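Local coordinates for replication protein (PDB 6H24), which probably initiates plasmid DNA replication, the chain here being its N-terminal winged-helix (WH1) domain, which pairs with a second copy of itself, at residues Leu45-Ser50 / Ala107-Ile112. Sequence-based numbering, arbitrary orientation.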
loop_
_atom_site.group_PDB
_atom_site.type_symbol
_atom_site.label_atom_id
_atom_site.label_comp_id
_atom_site.label_asym_id
_atom_site.label_seq_id
_atom_site.Cartn_x
_atom_site.Cartn_y
_atom_site.Cartn_z
ATOM N N LEU A 45 -1.604 -13.047 0.138
ATOM C CA LEU A 45 -2.299 -14.050 -0.654
ATOM C C LEU A 45 -1.300 -14.670 -1.618
ATOM O O LEU A 45 -0.597 -13.949 -2.327
ATOM C CB LEU A 45 -3.451 -13.412 -1.420
ATOM C CG LEU A 45 -4.526 -12.765 -0.555
ATOM C CD1 LEU A 45 -5.485 -11.973 -1.406
ATOM C CD2 LEU A 45 -5.260 -13.846 0.205
ATOM N N THR A 46 -1.229 -15.995 -1.633
ATOM C CA THR A 46 -0.308 -16.707 -2.504
ATOM C C THR A 46 -0.971 -17.019 -3.842
ATOM O O THR A 46 -2.165 -17.329 -3.903
ATOM C CB THR A 46 0.176 -17.997 -1.836
ATOM O OG1 THR A 46 0.884 -17.676 -0.630
ATOM C CG2 THR A 46 1.092 -18.791 -2.765
ATOM N N VAL A 47 -0.188 -16.905 -4.915
ATOM C CA VAL A 47 -0.579 -17.343 -6.251
ATOM C C VAL A 47 0.513 -18.254 -6.793
ATOM O O VAL A 47 1.693 -17.882 -6.803
ATOM C CB VAL A 47 -0.814 -16.167 -7.218
ATOM C CG1 VAL A 47 -1.105 -16.685 -8.629
ATOM C CG2 VAL A 47 -1.951 -15.287 -6.726
ATOM N N HIS A 48 0.124 -19.451 -7.218
ATOM C CA HIS A 48 1.034 -20.417 -7.808
ATOM C C HIS A 48 1.003 -20.323 -9.325
ATOM O O HIS A 48 -0.070 -20.238 -9.928
ATOM C CB HIS A 48 0.668 -21.846 -7.392
ATOM C CG HIS A 48 0.962 -22.162 -5.961
ATOM N ND1 HIS A 48 0.219 -21.664 -4.913
ATOM C CD2 HIS A 48 1.914 -22.949 -5.406
ATOM C CE1 HIS A 48 0.711 -22.118 -3.773
ATOM N NE2 HIS A 48 1.742 -22.896 -4.045
ATOM N N ALA A 49 2.184 -20.349 -9.946
ATOM C CA ALA A 49 2.221 -20.466 -11.400
ATOM C C ALA A 49 1.468 -21.709 -11.864
ATOM O O ALA A 49 0.861 -21.700 -12.941
ATOM C CB ALA A 49 3.665 -20.500 -11.904
ATOM N N SER A 50 1.488 -22.779 -11.062
ATOM C CA SER A 50 0.758 -23.989 -11.417
ATOM C C SER A 50 -0.737 -23.718 -11.527
ATOM O O SER A 50 -1.410 -24.276 -12.400
ATOM C CB SER A 50 1.023 -25.082 -10.380
ATOM O OG SER A 50 0.734 -24.621 -9.068
ATOM N N ALA A 107 8.110 -20.937 -7.841
ATOM C CA ALA A 107 7.223 -20.364 -8.855
ATOM C C ALA A 107 5.914 -19.886 -8.234
ATOM O O ALA A 107 4.821 -20.214 -8.705
ATOM C CB ALA A 107 6.943 -21.364 -9.974
ATOM N N THR A 108 6.038 -19.091 -7.175
ATOM C CA THR A 108 4.899 -18.500 -6.487
ATOM C C THR A 108 5.136 -17.012 -6.294
ATOM O O THR A 108 6.283 -16.552 -6.195
ATOM C CB THR A 108 4.656 -19.159 -5.123
ATOM O OG1 THR A 108 5.789 -18.946 -4.275
ATOM C CG2 THR A 108 4.447 -20.648 -5.283
ATOM N N VAL A 109 4.041 -16.258 -6.251
ATOM C CA VAL A 109 4.062 -14.844 -5.915
ATOM C C VAL A 109 3.094 -14.613 -4.754
ATOM O O VAL A 109 2.301 -15.483 -4.389
ATOM C CB VAL A 109 3.703 -13.948 -7.121
ATOM C CG1 VAL A 109 4.706 -14.154 -8.266
ATOM C CG2 VAL A 109 2.291 -14.224 -7.586
ATOM N N GLU A 110 3.189 -13.428 -4.157
ATOM C CA GLU A 110 2.383 -13.049 -3.006
ATOM C C GLU A 110 1.962 -11.598 -3.178
ATOM O O GLU A 110 2.770 -10.767 -3.592
ATOM C CB GLU A 110 3.162 -13.168 -1.695
ATOM C CG GLU A 110 3.263 -14.538 -1.101
ATOM C CD GLU A 110 3.834 -14.480 0.300
ATOM O OE1 GLU A 110 4.040 -13.355 0.811
ATOM O OE2 GLU A 110 4.094 -15.547 0.881
ATOM N N ILE A 111 0.726 -11.275 -2.808
ATOM C CA ILE A 111 0.264 -9.894 -2.850
ATOM C C ILE A 111 -0.583 -9.611 -1.618
ATOM O O ILE A 111 -1.178 -10.518 -1.031
ATOM C CB ILE A 111 -0.543 -9.557 -4.126
ATOM C CG1 ILE A 111 -1.860 -10.339 -4.198
ATOM C CG2 ILE A 111 0.289 -9.830 -5.379
ATOM C CD1 ILE A 111 -2.755 -9.890 -5.342
ATOM N N ILE A 112 -0.617 -8.348 -1.214
ATOM C CA ILE A 112 -1.594 -7.860 -0.249
ATOM C C ILE A 112 -2.382 -6.731 -0.895
ATOM O O ILE A 112 -1.793 -5.759 -1.374
ATOM C CB ILE A 112 -0.951 -7.366 1.055
ATOM C CG1 ILE A 112 -0.006 -8.413 1.649
ATOM C CG2 ILE A 112 -2.056 -7.033 2.061
ATOM C CD1 ILE A 112 0.639 -7.987 2.966
HETATM O O HOH W 1 3.625 -22.907 -9.084
#
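H48 and T108 lie side by side on one face of an antiparallel strand pair, and the T108 methyl CG2 sits over the imidazole face, 3.4 Å from H48 CD2, as a CH-pi contact displaced toward the ring's rim. The threonine can do this because its CG2 stands anti to its carbonyl carbon, while OG1 (chi1 62°) turns to a hydrogen bond with T106. Farther along this face T46 crosses E110 at a slant, T46 OG1 lying 4.0 Å from E110 CG; the extended glutamate carries its carboxylate onward to a salt bridge with R85 of the second subunit. On the other face L45, V47, V109 and I111 are buried. There V109 CG2 presses on V47 CB at 3.7 Å, beta-branched side chains suiting extended backbone; helix 60-75 packs on both valines, helix 19-34 on V47. Paired backbone bonds link L45 with I111 and V47 with V109. The ladder ends as A49 N donates to A107 O over 2.9 Å, nearly straight at 170°. That same carbonyl receives a water which also accepts from S50 N, so it ties down the first turn of helix 49-56. Both residues being small, A49 CB meets A107 CB at 3.9 Å. A107 and T108 form a G1 bulge opposite M103. Strand 45-48, pairing along the 97-103/108-113 hairpin and leading into helix 49-56, is characteristic of the winged-helix fold.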